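Short chain dehydrogenase/reductase (PDB 4IUY) probably catalyses the nicotinamide-dependent oxidation or reduction of a substrate not yet identified, as a Rossmann-fold member of the short-chain dehydrogenase/reductase family. Local coordinates at residues Leu137-Pro140 and Trp141-Ala144; Arg186-Thr189 and Glu190-Val194; Thr221-Val224 and Gly225-Leu229. One frame throughout, in Å; residues are numbered along the deposited sequence.

Interaction 1. Residues Leu137-Pro140 and Trp141-Ala144; sequences LKAP and WQCA
The indole of Trp141 meets Lys138 at its edge. The carbonyl oxygen of Lys138 lies close to the ring plane, with Trp141 CE3 3.6 Å from Lys138 O. The aliphatic part of Lys138 runs past the same atom, and Lys138 CG is 4.1 Å from Trp141 CE3. Trp129 of the second subunit stacks on this indole, and Phe121 of that subunit meets it with its ring plane at about 90°. Lys138 is extended and carries its amine to a salt bridge with Asp130 of the second subunit. All lie on helix 126-153, a long helix of the Rossmann fold that helps build the subunit interface. Pro140 has no N-H to give to the preceding turn, and the helix is kinked there. Bonding resumes with a weak bond from Trp141 N to Leu137 O, 3.3 Å. Gln142 N to Lys138 O is then 2.9 Å, and Cys143 N to Ala139 O is 2.8 Å and nearly straight at 172°. With CG anti to the carbonyl carbon (chi1 -66°), the Gln142 side chain lies along the preceding turn, and Gln142 OE1 is 3.3 Å from Ala139 CA. Gln142 NE2 hydrogen-bonds to Asp126 of the second subunit.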
loop_
_atom_site.group_PDB
_atom_site.type_symbol
_atom_site.label_atom_id
_atom_site.label_comp_id
_atom_site.label_asym_id
_atom_site.label_seq_id
_atom_site.Cartn_x
_atom_site.Cartn_y
_atom_site.Cartn_z
ATOM N N LEU D 137 17.710 10.656 -2.991
ATOM C CA LEU D 137 16.927 10.189 -4.141
ATOM C C LEU D 137 17.662 10.412 -5.474
ATOM O O LEU D 137 17.824 9.488 -6.272
ATOM C CB LEU D 137 15.558 10.859 -4.173
ATOM C CG LEU D 137 14.660 10.595 -5.385
ATOM C CD1 LEU D 137 14.341 9.091 -5.574
ATOM C CD2 LEU D 137 13.380 11.399 -5.275
ATOM N N LYS D 138 18.122 11.631 -5.716
ATOM C CA LYS D 138 18.789 11.885 -6.995
ATOM C C LYS D 138 20.104 11.127 -7.155
ATOM O O LYS D 138 20.370 10.580 -8.219
ATOM C CB LYS D 138 19.018 13.362 -7.223
ATOM C CG LYS D 138 19.537 13.679 -8.611
ATOM C CD LYS D 138 19.665 15.172 -8.773
ATOM C CE LYS D 138 20.351 15.526 -10.094
ATOM N NZ LYS D 138 20.656 16.996 -10.165
ATOM N N ALA D 139 20.937 11.116 -6.121
ATOM C CA ALA D 139 22.217 10.417 -6.212
ATOM C C ALA D 139 22.113 8.908 -6.457
ATOM O O ALA D 139 22.790 8.392 -7.349
ATOM C CB ALA D 139 23.111 10.731 -5.020
ATOM N N PRO D 140 21.276 8.193 -5.672
ATOM C CA PRO D 140 21.123 6.757 -5.930
ATOM C C PRO D 140 20.664 6.490 -7.358
ATOM O O PRO D 140 21.089 5.490 -7.952
ATOM C CB PRO D 140 20.038 6.334 -4.929
ATOM C CG PRO D 140 20.082 7.357 -3.869
ATOM C CD PRO D 140 20.490 8.624 -4.493
ATOM N N TRP D 141 19.806 7.361 -7.888
ATOM C CA TRP D 141 19.370 7.263 -9.275
ATOM C C TRP D 141 20.547 7.445 -10.254
ATOM O O TRP D 141 20.733 6.641 -11.167
ATOM C CB TRP D 141 18.236 8.257 -9.562
ATOM C CG TRP D 141 17.956 8.479 -11.035
ATOM C CD1 TRP D 141 17.278 7.648 -11.879
ATOM C CD2 TRP D 141 18.343 9.618 -11.817
ATOM N NE1 TRP D 141 17.228 8.197 -13.142
ATOM C CE2 TRP D 141 17.868 9.407 -13.127
ATOM C CE3 TRP D 141 19.037 10.796 -11.533
ATOM C CZ2 TRP D 141 18.077 10.331 -14.167
ATOM C CZ3 TRP D 141 19.252 11.713 -12.560
ATOM C CH2 TRP D 141 18.770 11.474 -13.866
ATOM N N GLN D 142 21.337 8.495 -10.054
ATOM C CA GLN D 142 22.549 8.721 -10.858
ATOM C C GLN D 142 23.490 7.516 -10.817
ATOM O O GLN D 142 23.943 7.022 -11.871
ATOM C CB GLN D 142 23.309 9.959 -10.368
ATOM C CG GLN D 142 22.583 11.295 -10.545
ATOM C CD GLN D 142 23.250 12.445 -9.768
ATOM O OE1 GLN D 142 23.422 12.370 -8.541
ATOM N NE2 GLN D 142 23.592 13.518 -10.473
ATOM N N CYS D 143 23.771 7.038 -9.606
ATOM C CA CYS D 143 24.682 5.904 -9.440
ATOM C C CYS D 143 24.148 4.672 -10.139
ATOM O O CYS D 143 24.901 3.944 -10.783
ATOM C CB CYS D 143 24.934 5.587 -7.964
ATOM S SG CYS D 143 25.839 6.865 -7.134
ATOM N N ALA D 144 22.851 4.434 -9.988
ATOM C CA ALA D 144 22.223 3.292 -10.636
ATOM C C ALA D 144 22.404 3.403 -12.144
ATOM O O ALA D 144 22.834 2.456 -12.796
ATOM C CB ALA D 144 20.706 3.203 -10.274
#

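Interaction 2. Residues Arg186-Thr189 and Glu190-Val194; sequences RHLT and EVMAV
Glu190 grips His187 by a short hydrogen bond: His187 ND1 to Glu190 OE1 is 2.7 Å. The acceptor lies near the imidazole plane, but the ring meets the anti side of the carboxylate, 26° out of its plane. His187 NE2 bonds to the backbone oxygen of Ser170 of the second subunit. With both nitrogens engaged, the ring is fixed in its rotation. The charged contact is looser. Arg186 NH1 and Glu190 OE2 form a long salt bridge of 3.7 Å, with the guanidinium and carboxylate planes 76° apart. A water ties the pair more closely, accepting from Arg186 NH1 at 2.8 Å and donating to Glu190 OE1 at 2.9 Å. Arg186 NE makes a salt bridge to Glu262.

Apolar contacts complete the turn. Val191 CG2 sits over the centre of the His187 ring in a CH-pi contact, 4.2 Å from the centroid. CG1 is anti to the backbone N (chi1 174°), which leaves CG2 beside that N and over the imidazole. Met192, present as selenomethionine, places its SE 3.8 Å from Leu188 CG.

The backbone bonds run from residue i+4 to residue i. Glu190 N to Arg186 O is weak, and Met192 N to Leu188 O is 2.7 Å.

Helix 176-196 is the crossover of a beta-alpha-beta unit between strands 159-163 and 202-208. Thr189 and Met192 pack on strand 202-208, while Leu188 and Met192 also reach helix 126-153.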
loop_
_atom_site.group_PDB
_atom_site.type_symbol
_atom_site.label_atom_id
_atom_site.label_comp_id
_atom_site.label_asym_id
_atom_site.label_seq_id
_atom_site.Cartn_x
_atom_site.Cartn_y
_atom_site.Cartn_z
ATOM N N ARG D 186 11.622 4.536 -2.986
ATOM C CA ARG D 186 10.872 3.279 -2.938
ATOM C C ARG D 186 10.151 3.016 -4.256
ATOM O O ARG D 186 10.233 1.921 -4.810
ATOM C CB ARG D 186 9.855 3.266 -1.792
ATOM C CG ARG D 186 9.103 1.943 -1.678
ATOM C CD ARG D 186 7.976 2.020 -0.637
ATOM N NE ARG D 186 7.589 0.673 -0.235
ATOM C CZ ARG D 186 6.704 -0.081 -0.881
ATOM N NH1 ARG D 186 6.084 0.383 -1.970
ATOM N NH2 ARG D 186 6.441 -1.307 -0.437
ATOM N N HIS D 187 9.453 4.010 -4.778
ATOM C CA HIS D 187 8.733 3.763 -6.015
ATOM C C HIS D 187 9.678 3.641 -7.220
ATOM O O HIS D 187 9.390 2.893 -8.167
ATOM C CB HIS D 187 7.680 4.839 -6.270
ATOM C CG HIS D 187 6.684 4.473 -7.322
ATOM N ND1 HIS D 187 6.198 3.190 -7.464
ATOM C CD2 HIS D 187 6.037 5.225 -8.244
ATOM C CE1 HIS D 187 5.316 3.160 -8.451
ATOM N NE2 HIS D 187 5.186 4.386 -8.930
ATOM N N LEU D 188 10.794 4.369 -7.171
ATOM C CA LEU D 188 11.807 4.314 -8.222
ATOM C C LEU D 188 12.413 2.917 -8.278
ATOM O O LEU D 188 12.698 2.401 -9.352
ATOM C CB LEU D 188 12.899 5.367 -7.997
ATOM C CG LEU D 188 13.955 5.486 -9.118
ATOM C CD1 LEU D 188 13.269 5.801 -10.436
ATOM C CD2 LEU D 188 15.003 6.534 -8.813
ATOM N N THR D 189 12.588 2.311 -7.111
ATOM C CA THR D 189 13.029 0.936 -7.032
ATOM C C THR D 189 12.091 0.029 -7.863
ATOM O O THR D 189 12.546 -0.759 -8.700
ATOM C CB THR D 189 13.101 0.473 -5.557
ATOM O OG1 THR D 189 13.979 1.341 -4.822
ATOM C CG2 THR D 189 13.581 -0.957 -5.452
ATOM N N GLU D 190 10.786 0.191 -7.680
ATOM C CA GLU D 190 9.799 -0.581 -8.442
ATOM C C GLU D 190 9.866 -0.307 -9.935
ATOM O O GLU D 190 9.812 -1.244 -10.754
ATOM C CB GLU D 190 8.389 -0.294 -7.931
ATOM C CG GLU D 190 8.222 -0.617 -6.435
ATOM C CD GLU D 190 6.868 -0.195 -5.840
ATOM O OE1 GLU D 190 6.510 1.013 -5.890
ATOM O OE2 GLU D 190 6.160 -1.098 -5.334
ATOM N N VAL D 191 9.961 0.978 -10.282
ATOM C CA VAL D 191 10.017 1.407 -11.684
ATOM C C VAL D 191 11.306 0.901 -12.363
ATOM O O VAL D 191 11.266 0.383 -13.473
ATOM C CB VAL D 191 9.893 2.961 -11.805
ATOM C CG1 VAL D 191 10.099 3.411 -13.230
ATOM C CG2 VAL D 191 8.527 3.425 -11.312
HETATM N N MSE D 192 12.432 1.024 -11.663
HETATM C CA MSE D 192 13.698 0.522 -12.158
HETATM C C MSE D 192 13.639 -0.989 -12.320
HETATM O O MSE D 192 14.167 -1.538 -13.284
HETATM C CB MSE D 192 14.834 0.907 -11.236
HETATM C CG MSE D 192 15.221 2.376 -11.268
HETATM SE SE MSE D 192 16.567 2.759 -9.856
HETATM C CE MSE D 192 17.714 1.219 -10.124
ATOM N N ALA D 193 12.983 -1.669 -11.393
ATOM C CA ALA D 193 12.911 -3.119 -11.493
ATOM C C ALA D 193 12.286 -3.509 -12.831
ATOM O O ALA D 193 12.786 -4.402 -13.532
ATOM C CB ALA D 193 12.135 -3.678 -10.367
ATOM N N VAL D 194 11.224 -2.797 -13.198
ATOM C CA VAL D 194 10.529 -3.046 -14.454
ATOM C C VAL D 194 11.392 -2.732 -15.671
ATOM O O VAL D 194 11.498 -3.551 -16.584
ATOM C CB VAL D 194 9.213 -2.216 -14.548
ATOM C CG1 VAL D 194 8.659 -2.263 -15.972
ATOM C CG2 VAL D 194 8.175 -2.703 -13.508
HETATM O O HOH W 1 6.541 2.691 -3.523
#

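Interaction 3. Residues Thr221-Val224 and Gly225-Leu229; sequences TSEV and GQQLL
The first turn of helix 223-231 starts here, with Ser222 at the N-cap position, one turn ahead of Gly225. Ser222 also closes the preceding helix 217-221, so it is the joint between the two helices. In short-chain dehydrogenases the segment after the sixth strand commonly lies near the substrate pocket, and this helix probably belongs to that region. Ser222 OG approaches Gly225 N to 3.5 Å, while its hydrogen bond goes to the carbonyl oxygen of Tyr219. Chi1 of 56° sets OG between the backbone N and the carbonyl carbon, turned back to the earlier helix. Two backbone bonds begin the new helix. Gln226 N meets Ser222 O at 3.1 Å, from above the carbonyl plane and bent to 135°. Gln227 N meets Glu223 O at a longer 3.3 Å. Glu223 and Gln227 run alongside each other at the surface, with carboxylate and amide planes 86° apart. Leu228 turns instead to Tyr210, Phe237 and His269. Gln227 CG rests 3.2 Å from Glu223 O, and the side chain then runs back along Glu223 until Gln227 NE2 is 4.0 Å from Glu223 CG.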
loop_
_atom_site.group_PDB
_atom_site.type_symbol
_atom_site.label_atom_id
_atom_site.label_comp_id
_atom_site.label_asym_id
_atom_site.label_seq_id
_atom_site.Cartn_x
_atom_site.Cartn_y
_atom_site.Cartn_z
ATOM N N THR D 221 17.774 7.517 23.368
ATOM C CA THR D 221 17.928 7.205 24.791
ATOM C C THR D 221 17.095 8.100 25.723
ATOM O O THR D 221 16.975 7.830 26.922
ATOM C CB THR D 221 19.418 7.242 25.211
ATOM O OG1 THR D 221 19.966 8.553 24.992
ATOM C CG2 THR D 221 20.211 6.219 24.412
ATOM N N SER D 222 16.508 9.150 25.156
ATOM C CA SER D 222 15.684 10.122 25.892
ATOM C C SER D 222 14.317 9.616 26.342
ATOM O O SER D 222 14.023 8.427 26.284
ATOM C CB SER D 222 15.480 11.376 25.042
ATOM O OG SER D 222 14.914 11.048 23.784
ATOM N N GLU D 223 13.501 10.536 26.838
ATOM C CA GLU D 223 12.148 10.203 27.264
ATOM C C GLU D 223 11.194 9.994 26.088
ATOM O O GLU D 223 10.413 9.045 26.066
ATOM C CB GLU D 223 11.592 11.329 28.142
ATOM C CG GLU D 223 10.121 11.198 28.520
ATOM C CD GLU D 223 9.598 12.431 29.264
ATOM O OE1 GLU D 223 10.379 13.392 29.458
ATOM O OE2 GLU D 223 8.406 12.441 29.648
ATOM N N VAL D 224 11.298 10.868 25.095
ATOM C CA VAL D 224 10.469 10.788 23.903
ATOM C C VAL D 224 10.766 9.523 23.109
ATOM O O VAL D 224 9.857 8.892 22.562
ATOM C CB VAL D 224 10.670 12.031 23.007
ATOM C CG1 VAL D 224 9.807 11.944 21.748
ATOM C CG2 VAL D 224 10.371 13.309 23.799
ATOM N N GLY D 225 12.043 9.146 23.070
ATOM C CA GLY D 225 12.459 7.952 22.358
ATOM C C GLY D 225 12.256 6.651 23.114
ATOM O O GLY D 225 12.125 5.593 22.497
ATOM N N GLN D 226 12.255 6.704 24.444
ATOM C CA GLN D 226 12.035 5.489 25.217
ATOM C C GLN D 226 10.578 5.067 25.165
ATOM O O GLN D 226 10.249 3.892 25.344
ATOM C CB GLN D 226 12.512 5.654 26.652
ATOM C CG GLN D 226 13.009 4.344 27.249
ATOM C CD GLN D 226 14.288 3.817 26.583
ATOM O OE1 GLN D 226 14.945 4.512 25.800
ATOM N NE2 GLN D 226 14.635 2.575 26.897
ATOM N N GLN D 227 9.708 6.037 24.908
ATOM C CA GLN D 227 8.295 5.755 24.719
ATOM C C GLN D 227 8.102 5.101 23.366
ATOM O O GLN D 227 7.191 4.296 23.180
ATOM C CB GLN D 227 7.464 7.031 24.833
ATOM C CG GLN D 227 7.499 7.645 26.221
ATOM C CD GLN D 227 6.871 9.023 26.273
ATOM O OE1 GLN D 227 6.576 9.620 25.238
ATOM N NE2 GLN D 227 6.667 9.538 27.484
ATOM N N LEU D 228 8.984 5.449 22.429
ATOM C CA LEU D 228 9.021 4.829 21.112
ATOM C C LEU D 228 9.345 3.332 21.239
ATOM O O LEU D 228 8.701 2.507 20.579
ATOM C CB LEU D 228 10.049 5.530 20.210
ATOM C CG LEU D 228 9.994 5.246 18.700
ATOM C CD1 LEU D 228 8.817 5.969 18.092
ATOM C CD2 LEU D 228 11.276 5.667 17.994
ATOM N N LEU D 229 10.333 2.983 22.071
ATOM C CA LEU D 229 10.652 1.569 22.278
ATOM C C LEU D 229 9.446 0.738 22.674
ATOM O O LEU D 229 9.251 -0.338 22.133
ATOM C CB LEU D 229 11.723 1.368 23.345
ATOM C CG LEU D 229 13.132 0.970 22.918
ATOM C CD1 LEU D 229 13.947 0.480 24.137
ATOM C CD2 LEU D 229 13.120 -0.062 21.780
#

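How the interactions relate
From the N terminus, interaction 1 comes first, then interaction 2, then interaction 3. Each is closed within a single run of residues, so none encloses a long loop, and none nests in or crosses another. Interactions 1 and 2 lie on neighbouring helices, 126-153 and 176-196, with strand 159-163 between them in the chain. They touch: Ala144 CB is 3.6 Å from Met192 CE, and Trp141 CB is 3.7 Å from Leu188 CD2. Both also contact the second subunit. Interaction 3 stands apart on helix 223-231, its centre about 33 Å from that of interaction 1 and 34 Å from that of interaction 2.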